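Local coordinates for protein CbbY (Rhodobacter sphaeroides, PDB 4UAS), which removes phosphate from xylulose-1,5-bisphosphate, a potent Rubisco inhibitor, as a highly selective magnesium-dependent sugar phosphatase of the HAD superfamily, at residues I5-D10 / P95-L100; D99-A104 / R135-V140; G11-T16 / E123-A128; K105-R110 / G218-L223. One frame throughout, in Å; residues are numbered along the deposited sequence. Where two conformers were deposited one is given.

Interaction 1: residues I5-D10 / P95-L100. With MG (magnesium ion), chain D; PO4 (phosphate ion), chain C.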
# COMPACT_ATOMS: atom_id res chain seq x y z
N ILE A 5 3.47 13.24 7.32
CA ILE A 5 3.55 12.53 6.05
C ILE A 5 2.82 11.24 6.19
O ILE A 5 3.04 10.48 7.14
CB ILE A 5 5.04 12.27 5.64
CG1 ILE A 5 5.91 13.51 5.74
CG2 ILE A 5 5.08 11.65 4.27
CD1 ILE A 5 7.41 13.24 5.68
N LEU A 6 1.98 10.99 5.18
CA LEU A 6 1.14 9.78 5.12
C LEU A 6 1.64 8.92 3.96
O LEU A 6 1.68 9.38 2.82
CB LEU A 6 -0.32 10.14 4.99
CG LEU A 6 -0.89 10.90 6.17
CD1 LEU A 6 -0.69 12.37 6.06
CD2 LEU A 6 -2.39 10.62 6.31
N PHE A 7 2.03 7.71 4.25
CA PHE A 7 2.57 6.77 3.28
C PHE A 7 1.62 5.67 2.92
O PHE A 7 1.12 4.95 3.75
CB PHE A 7 3.81 6.07 3.83
CG PHE A 7 4.99 6.99 4.09
CD1 PHE A 7 6.00 7.13 3.15
CD2 PHE A 7 5.10 7.68 5.28
CE1 PHE A 7 7.13 7.93 3.43
CE2 PHE A 7 6.18 8.51 5.50
CZ PHE A 7 7.18 8.61 4.61
N ASP A 8 1.39 5.50 1.59
CA ASP A 8 0.92 4.28 1.05
C ASP A 8 1.95 3.17 1.35
O ASP A 8 3.11 3.47 1.60
CB ASP A 8 0.77 4.47 -0.45
CG ASP A 8 0.24 3.30 -1.18
OD1 ASP A 8 -0.80 2.75 -0.72
OD2 ASP A 8 0.89 2.79 -2.11
N VAL A 9 1.53 1.92 1.27
CA VAL A 9 2.43 0.80 1.48
C VAL A 9 2.86 0.11 0.18
O VAL A 9 4.00 0.22 -0.25
CB VAL A 9 1.88 -0.22 2.53
CG1 VAL A 9 2.78 -1.44 2.65
CG2 VAL A 9 1.72 0.47 3.87
N ASP A 10 1.93 -0.59 -0.45
CA ASP A 10 2.26 -1.41 -1.62
C ASP A 10 2.64 -0.54 -2.81
O ASP A 10 1.84 0.22 -3.31
CB ASP A 10 1.11 -2.33 -1.98
CG ASP A 10 0.78 -3.32 -0.91
OD1 ASP A 10 1.71 -4.01 -0.43
OD2 ASP A 10 -0.42 -3.37 -0.51
N PRO A 95 13.97 3.26 -3.24
CA PRO A 95 14.92 4.34 -3.07
C PRO A 95 14.29 5.61 -2.54
O PRO A 95 13.20 6.03 -2.96
CB PRO A 95 15.51 4.57 -4.44
CG PRO A 95 15.31 3.27 -5.16
CD PRO A 95 14.08 2.67 -4.58
N GLY A 96 14.98 6.26 -1.60
CA GLY A 96 14.56 7.51 -1.03
C GLY A 96 13.68 7.41 0.23
O GLY A 96 13.50 8.38 0.93
N ILE A 97 13.03 6.27 0.42
CA ILE A 97 12.05 6.15 1.49
C ILE A 97 12.68 6.16 2.90
O ILE A 97 12.28 6.94 3.78
CB ILE A 97 11.21 4.86 1.28
CG1 ILE A 97 10.27 4.92 0.04
CG2 ILE A 97 10.45 4.49 2.56
CD1 ILE A 97 9.21 5.99 0.17
N ALA A 98 13.71 5.37 3.08
CA ALA A 98 14.41 5.37 4.35
C ALA A 98 14.98 6.75 4.68
O ALA A 98 14.87 7.22 5.84
CB ALA A 98 15.53 4.30 4.40
N ASP A 99 15.60 7.42 3.71
CA ASP A 99 16.18 8.78 3.95
C ASP A 99 15.09 9.78 4.33
O ASP A 99 15.31 10.60 5.23
CB ASP A 99 16.89 9.24 2.72
CG ASP A 99 18.13 8.44 2.43
OD1 ASP A 99 18.65 7.76 3.33
OD2 ASP A 99 18.63 8.56 1.29
N LEU A 100 13.94 9.77 3.67
CA LEU A 100 12.87 10.70 3.98
C LEU A 100 12.37 10.45 5.43
O LEU A 100 12.13 11.40 6.17
CB LEU A 100 11.74 10.56 2.99
CG LEU A 100 10.59 11.54 3.22
CD1 LEU A 100 11.04 12.92 3.01
CD2 LEU A 100 9.41 11.19 2.31
MG MG D . 0.05 1.45 -3.52
P PO4 C . -1.77 -0.05 -0.77
O1 PO4 C . -3.12 0.73 -0.47
O2 PO4 C . -2.17 -1.56 -1.01
O3 PO4 C . -0.72 -0.05 0.33
O4 PO4 C . -1.14 0.43 -2.12
O HOH W 1 -0.45 0.37 -5.12
O HOH W 2 -1.64 2.84 -3.87
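Strand residues I5 and F7 face helix residues L100 and I97 across a backbone gap in which I5 CA to L100 CA and F7 CA to I97 CA both measure 9.7 Å. The alternation of the strand sorts the side chains: I5 and F7 turn toward the helix, while L6 packs on helix 155-164. F7 and L100 carry the largest shares. The CD2 methyl of L100 approaches the F7 ring obliquely, 4.1 Å from F7 CZ, and is poised almost evenly between CZ and CE1. With CG anti to the backbone N (chi1 -178°), L100 is carried out to this ring. I97 comes to the edge instead, its CD1 lying near the ring plane and 4.3 Å from F7 CE1. I5 adds a looser touch of CD1 on L100 CG.

Beyond F7 the chain leaves the strand and enters the metal and phosphate site. D8 OD2 binds magnesium at 2.1 Å, and the carbonyl O of D10 binds it at 2.2 Å. Phosphate O4, two waters and D176 complete the six ligands. Two successive amides grip phosphate O3: D10 N donates over 2.8 Å in a nearly straight bond (165°), V9 N at a more bent 138°. K151 forms a salt bridge with D8 OD1, and T16 and H20 both bond D10 OD1. D8 is inferred to be the nucleophile and D10 the proton donor. Two aspartates separated by one residue at a strand end, the first binding magnesium by carboxylate and the second by carbonyl, are the HAD DxD signature.

Interaction 2: residues D99-A104 / R135-V140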
# COMPACT_ATOMS: atom_id res chain seq x y z
N ASP A 99 15.60 7.42 3.71
CA ASP A 99 16.18 8.78 3.95
C ASP A 99 15.09 9.78 4.33
O ASP A 99 15.31 10.60 5.23
CB ASP A 99 16.89 9.24 2.72
CG ASP A 99 18.13 8.44 2.43
OD1 ASP A 99 18.65 7.76 3.33
OD2 ASP A 99 18.63 8.56 1.29
N LEU A 100 13.94 9.77 3.67
CA LEU A 100 12.87 10.70 3.98
C LEU A 100 12.37 10.45 5.43
O LEU A 100 12.13 11.40 6.17
CB LEU A 100 11.74 10.56 2.99
CG LEU A 100 10.59 11.54 3.22
CD1 LEU A 100 11.04 12.92 3.01
CD2 LEU A 100 9.41 11.19 2.31
N ILE A 101 12.18 9.17 5.78
CA ILE A 101 11.64 8.89 7.11
C ILE A 101 12.62 9.34 8.16
O ILE A 101 12.23 9.89 9.19
CB ILE A 101 11.25 7.43 7.18
CG1 ILE A 101 9.96 7.23 6.36
CG2 ILE A 101 11.06 6.93 8.63
CD1 ILE A 101 9.52 5.80 6.13
N ALA A 102 13.90 9.13 7.93
CA ALA A 102 14.90 9.56 8.94
C ALA A 102 14.93 11.04 9.07
O ALA A 102 15.02 11.54 10.20
CB ALA A 102 16.24 9.04 8.54
N GLU A 103 14.88 11.78 7.98
CA GLU A 103 14.85 13.22 8.00
C GLU A 103 13.59 13.73 8.73
O GLU A 103 13.66 14.69 9.50
CB GLU A 103 14.89 13.79 6.62
CG GLU A 103 15.18 15.26 6.58
CD GLU A 103 15.14 15.85 5.17
OE1 GLU A 103 14.99 15.07 4.22
OE2 GLU A 103 15.26 17.10 5.03
N ALA A 104 12.45 13.11 8.44
CA ALA A 104 11.21 13.47 9.08
C ALA A 104 11.28 13.28 10.59
O ALA A 104 10.86 14.16 11.36
CB ALA A 104 10.08 12.70 8.48
N ARG A 135 4.86 0.05 14.74
CA ARG A 135 4.47 1.12 15.62
C ARG A 135 5.70 1.88 16.16
O ARG A 135 5.52 2.95 16.74
CB ARG A 135 3.50 0.57 16.71
CG ARG A 135 2.18 0.13 16.03
CD ARG A 135 1.11 -0.56 16.93
NE ARG A 135 0.09 -1.20 16.11
CZ ARG A 135 -0.95 -0.60 15.52
NH1 ARG A 135 -1.22 0.71 15.77
NH2 ARG A 135 -1.75 -1.29 14.70
N GLU A 136 6.92 1.37 15.95
CA GLU A 136 8.08 2.17 16.19
C GLU A 136 8.54 3.08 15.06
O GLU A 136 9.46 3.89 15.24
CB GLU A 136 9.27 1.22 16.56
CG GLU A 136 9.10 0.58 17.93
CD GLU A 136 10.28 -0.30 18.34
OE1 GLU A 136 11.40 -0.12 17.80
OE2 GLU A 136 10.00 -1.11 19.23
N ILE A 137 7.98 2.86 13.87
CA ILE A 137 8.26 3.69 12.69
C ILE A 137 7.17 4.72 12.50
O ILE A 137 7.47 5.88 12.30
CB ILE A 137 8.45 2.83 11.43
CG1 ILE A 137 9.54 1.77 11.64
CG2 ILE A 137 8.79 3.68 10.18
CD1 ILE A 137 10.89 2.34 11.91
N PHE A 138 5.90 4.25 12.54
CA PHE A 138 4.74 5.10 12.21
C PHE A 138 3.97 5.41 13.49
O PHE A 138 3.63 4.52 14.28
CB PHE A 138 3.88 4.38 11.19
CG PHE A 138 4.63 4.12 9.90
CD1 PHE A 138 4.84 5.16 8.99
CD2 PHE A 138 5.12 2.88 9.60
CE1 PHE A 138 5.58 4.92 7.83
CE2 PHE A 138 5.86 2.64 8.45
CZ PHE A 138 6.09 3.66 7.55
N ASP A 139 3.61 6.67 13.62
CA ASP A 139 2.81 7.15 14.76
C ASP A 139 1.36 6.66 14.64
O ASP A 139 0.69 6.45 15.66
CB ASP A 139 2.88 8.65 14.80
CG ASP A 139 4.30 9.14 14.97
OD1 ASP A 139 4.80 8.95 16.05
OD2 ASP A 139 4.92 9.58 13.99
N VAL A 140 0.88 6.49 13.42
CA VAL A 140 -0.49 6.11 13.12
C VAL A 140 -0.47 5.08 12.02
O VAL A 140 0.25 5.24 11.02
CB VAL A 140 -1.31 7.35 12.67
CG1 VAL A 140 -2.65 6.95 12.03
CG2 VAL A 140 -1.56 8.30 13.85
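I101 meets both I137 and F138, and the helical segment 99-104 shows how one residue per turn can be singled out for a contact. The walk begins at D99, whose carbonyl O receives E103 N at 3.0 Å and so helps to hold the turn that presents I101. L100, next in line, is directed elsewhere, toward L217.

I101 then sends out two branches that are used separately. Its CG2 methyl lies 4.3 Å from I137 CG2, a contact of methyl with methyl. The longer branch is extended (chi2 171°), which carries CD1 past that point to F138 CZ, also at 4.3 Å; it reaches the ring obliquely. The I137 CG2 methyl plays a double part, since it also lies over one face of the F138 ring, toward the rim. I101 is thus met by two consecutive residues that already pack on one another.

Further along, E103 turns its carboxylate away, where OE1 makes a weak hydrogen bond with L220 N. A104 closes the walk on the sheet side, against I5 and L111. F130, from the loop after helix 119-129, touches both I101 and I137.

Between the two segments only carbon atoms meet, near van der Waals separation; a directional bond comes just beyond, where K105 NZ of the same helix bonds I137 O. Within the segments, specificity probably rests on shape and on the burial of branched aliphatic and aromatic surface.

Interaction 3: residues G11-T16 / E123-A128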
# COMPACT_ATOMS: atom_id res chain seq x y z
N GLY A 11 3.87 -0.74 -3.28
CA GLY A 11 4.39 0.02 -4.39
C GLY A 11 4.96 1.36 -4.01
O GLY A 11 5.51 2.02 -4.88
N THR A 12 4.88 1.75 -2.74
CA THR A 12 5.34 3.04 -2.23
C THR A 12 6.50 2.82 -1.28
O THR A 12 7.65 3.27 -1.56
CB THR A 12 4.18 3.88 -1.70
OG1 THR A 12 3.28 4.20 -2.72
CG2 THR A 12 4.67 5.15 -1.06
N LEU A 13 6.24 2.21 -0.14
CA LEU A 13 7.35 1.87 0.74
C LEU A 13 8.29 0.86 0.08
O LEU A 13 9.49 0.91 0.31
CB LEU A 13 6.87 1.29 2.09
CG LEU A 13 6.09 2.27 2.98
CD1 LEU A 13 5.61 1.57 4.22
CD2 LEU A 13 6.87 3.49 3.34
N ALA A 14 7.75 -0.12 -0.66
CA ALA A 14 8.47 -1.22 -1.22
C ALA A 14 7.69 -1.73 -2.39
O ALA A 14 6.48 -1.63 -2.41
CB ALA A 14 8.74 -2.30 -0.20
N GLU A 15 8.37 -2.37 -3.34
CA GLU A 15 7.73 -3.11 -4.43
C GLU A 15 7.32 -4.48 -3.88
O GLU A 15 8.14 -5.40 -3.74
CB GLU A 15 8.68 -3.29 -5.60
CG GLU A 15 8.70 -2.13 -6.55
CD GLU A 15 7.36 -2.09 -7.52
OE1 GLU A 15 7.46 -1.34 -8.48
OE2 GLU A 15 6.30 -2.91 -7.52
N THR A 16 6.04 -4.62 -3.55
CA THR A 16 5.50 -5.82 -2.90
C THR A 16 4.61 -6.63 -3.78
O THR A 16 4.27 -7.77 -3.44
CB THR A 16 4.63 -5.41 -1.69
OG1 THR A 16 3.64 -4.52 -2.18
CG2 THR A 16 5.45 -4.73 -0.59
N GLU A 123 3.03 -5.04 9.32
CA GLU A 123 3.97 -5.46 10.36
C GLU A 123 5.11 -6.27 9.78
O GLU A 123 6.26 -6.05 10.11
CB GLU A 123 3.25 -6.27 11.45
CG GLU A 123 2.35 -5.42 12.32
CD GLU A 123 3.14 -4.53 13.23
OE1 GLU A 123 4.44 -4.60 13.34
OE2 GLU A 123 2.49 -3.74 13.93
N ALA A 124 4.80 -7.18 8.86
CA ALA A 124 5.85 -8.01 8.25
C ALA A 124 6.83 -7.15 7.46
O ALA A 124 8.04 -7.33 7.52
CB ALA A 124 5.17 -9.08 7.39
N LEU A 125 6.32 -6.18 6.69
CA LEU A 125 7.17 -5.29 5.97
C LEU A 125 8.07 -4.45 6.84
O LEU A 125 9.25 -4.31 6.58
CB LEU A 125 6.33 -4.41 5.02
CG LEU A 125 7.14 -3.43 4.17
CD1 LEU A 125 6.27 -3.02 2.94
CD2 LEU A 125 7.33 -2.08 4.87
N CYS A 126 7.55 -3.93 7.92
CA CYS A 126 8.36 -3.13 8.81
C CYS A 126 9.43 -3.95 9.52
O CYS A 126 10.58 -3.52 9.58
CB CYS A 126 7.50 -2.38 9.82
SG CYS A 126 6.51 -1.08 9.09
N ARG A 127 9.10 -5.21 9.94
CA ARG A 127 10.11 -6.05 10.55
C ARG A 127 11.26 -6.27 9.55
O ARG A 127 12.45 -6.20 9.92
CB ARG A 127 9.53 -7.34 11.08
CG ARG A 127 8.68 -7.21 12.29
CD ARG A 127 8.39 -8.60 12.86
NE ARG A 127 7.68 -9.50 11.88
CZ ARG A 127 6.34 -9.57 11.73
NH1 ARG A 127 5.55 -8.80 12.47
NH2 ARG A 127 5.76 -10.38 10.84
N ALA A 128 10.94 -6.62 8.32
CA ALA A 128 11.94 -7.03 7.32
C ALA A 128 12.72 -5.83 6.81
O ALA A 128 13.95 -5.92 6.61
CB ALA A 128 11.28 -7.78 6.19
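L125 is the single helix residue on which L13, A14 and T16 converge, and the tight part of the contact is the fork of its two methyls. CD1 is shared: T16 CG2 stands 4.0 Å from it and A14 CB 4.1 Å. CD2 serves the other side of the fork, 4.1 Å from L13 CD1. A chi1 of -179° swings CG of L125 away from its own N and out toward the loop. T16 meets it at about a right angle, turning its methyl to the leucine while OG1 bonds D10 OD1, so one threonine serves both the apolar contact and the active site. The loop is folded back on itself by a bond from G11 N to A14 O of 2.9 Å, consistent with the squiggle turn of HAD enzymes.

The looser side begins at C126, which stands off from the loop and packs on F138 and A134 instead. Toward solvent, E15 leaves the contact to bond F197 N, and R127 lays its guanidinium over its own helix, above E123 O and A124 CA.

The loop joins strand 4-7 to helix 17-31 and is met by helix 119-129, which also packs on helix 71-87 through A124 and A128, while V9 adjoins L125.

Interaction 4: residues K105-R110 / G218-L223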
# COMPACT_ATOMS: atom_id res chain seq x y z
N LYS A 105 11.84 12.19 11.03
CA LYS A 105 11.95 11.94 12.44
C LYS A 105 12.88 12.97 13.10
O LYS A 105 12.58 13.50 14.18
CB LYS A 105 12.45 10.55 12.68
CG LYS A 105 11.36 9.53 12.47
CD LYS A 105 11.79 8.08 12.63
CE LYS A 105 10.65 7.07 12.45
NZ LYS A 105 9.72 7.14 13.60
N ARG A 106 13.96 13.33 12.43
CA ARG A 106 14.83 14.39 13.00
C ARG A 106 14.10 15.74 13.13
O ARG A 106 14.40 16.51 14.09
CB ARG A 106 16.07 14.63 12.14
CG ARG A 106 17.06 13.47 12.16
CD ARG A 106 18.40 13.91 11.54
NE ARG A 106 18.34 14.08 10.08
CZ ARG A 106 18.43 13.10 9.16
NH1 ARG A 106 18.59 11.84 9.51
NH2 ARG A 106 18.37 13.39 7.88
N ALA A 107 13.18 16.03 12.23
CA ALA A 107 12.39 17.23 12.25
C ALA A 107 11.16 17.18 13.12
O ALA A 107 10.46 18.19 13.23
CB ALA A 107 12.03 17.65 10.84
N GLY A 108 10.89 16.04 13.73
CA GLY A 108 9.71 15.93 14.59
C GLY A 108 8.41 15.82 13.85
O GLY A 108 7.33 16.03 14.42
N ILE A 109 8.45 15.41 12.59
CA ILE A 109 7.27 15.29 11.76
C ILE A 109 6.59 13.93 12.04
O ILE A 109 7.22 12.89 12.08
CB ILE A 109 7.70 15.41 10.31
CG1 ILE A 109 8.11 16.87 10.04
CG2 ILE A 109 6.55 15.07 9.35
CD1 ILE A 109 8.83 17.02 8.78
N ARG A 110 5.29 13.94 12.26
CA ARG A 110 4.62 12.68 12.56
C ARG A 110 4.32 11.94 11.25
O ARG A 110 4.04 12.51 10.21
CB ARG A 110 3.34 12.94 13.35
CG ARG A 110 3.63 13.59 14.69
CD ARG A 110 2.37 13.69 15.55
NE ARG A 110 2.08 12.39 16.20
CZ ARG A 110 0.85 11.85 16.31
NH1 ARG A 110 -0.19 12.50 15.85
NH2 ARG A 110 0.63 10.69 16.91
N GLY A 218 14.32 15.17 -2.89
CA GLY A 218 15.18 16.27 -2.49
C GLY A 218 14.93 16.74 -1.07
O GLY A 218 15.17 17.92 -0.72
N GLY A 219 14.51 15.81 -0.24
CA GLY A 219 14.35 16.15 1.19
C GLY A 219 12.97 16.69 1.52
O GLY A 219 12.03 16.76 0.68
N LEU A 220 12.82 17.11 2.77
CA LEU A 220 11.52 17.57 3.25
C LEU A 220 11.04 18.77 2.47
O LEU A 220 9.85 18.92 2.24
CB LEU A 220 11.59 17.90 4.76
CG LEU A 220 11.70 16.70 5.72
CD1 LEU A 220 11.99 17.19 7.18
CD2 LEU A 220 10.47 15.80 5.71
N ALA A 221 11.97 19.65 2.00
CA ALA A 221 11.53 20.82 1.22
C ALA A 221 10.84 20.43 -0.06
O ALA A 221 10.01 21.16 -0.59
CB ALA A 221 12.66 21.81 0.92
N GLY A 222 11.20 19.22 -0.57
CA GLY A 222 10.54 18.67 -1.75
C GLY A 222 9.11 18.31 -1.55
O GLY A 222 8.40 18.06 -2.53
N LEU A 223 8.66 18.28 -0.31
CA LEU A 223 7.27 18.07 0.05
C LEU A 223 6.45 19.31 0.15
O LEU A 223 5.23 19.22 0.31
CB LEU A 223 7.14 17.28 1.38
CG LEU A 223 7.85 15.95 1.43
CD1 LEU A 223 7.78 15.40 2.82
CD2 LEU A 223 7.23 14.98 0.42
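L220 O accepts L223 N at 2.9 Å, a bond that closes a 3-10 turn and fixes the stem from which the L220 side chain reaches A107 and I109. A like bond one residue earlier, from G222 N to G219 O, tightens the same turn. Across the contact L220 and I109 meet tip to tip. L220 CD1 lies 3.5 Å from I109 CD1, close for two methyls, and L220 CD2 is 3.7 Å from the same carbon, so the isoleucine end rests in the fork of the leucine. A107 CB adds a third touch, 3.7 Å from L220 CD1, from just before the glycine G108. Both long chains are extended at chi2 (166° in I109, 170° in L220), which brings their ends together across a wide backbone gap.

The helix stops in a way that makes this possible. G108, with positive phi, takes up a Schellman motif: its N bonds K105 O at 3.1 Å, and I109 N probably returns to A104 O at 3.0 Å. The chain is thereby reversed, and A107 and I109 end up facing the same partner from either side of the glycine. The contact lies near the surface, away from the annotated sites, and its carbon-to-carbon touches join the C-terminal end of helix 97-107 to the turn near the C terminus.

Around it, L220 also touches I5 and L100, and I109 touches I5, A104 and I2. L223 continues inward onto V172 and L174, so the 3-10 turn spans helix 97-107 and strands 4-7 and 171-175.

In the fold
From the N terminus, strand 4-7 opens interaction 1, which closes on the start of helix 97-107 after a long, largely helical excursion. The loop following the strand opens interaction 3 and closes on helix 119-129, so the two contacts cross. Helix 97-107 then takes part three times: interaction 2 starts on D99 and L100, where interaction 1 ends, and closes just before strand 140-142, while interaction 4 runs from the helix end to the C-terminal turn. Interaction 2 crosses both 3 and 4, and these two cross each other; interactions 1 and 4 follow in series. Together they tie active-site loop, central strand, flanking helices and C terminus.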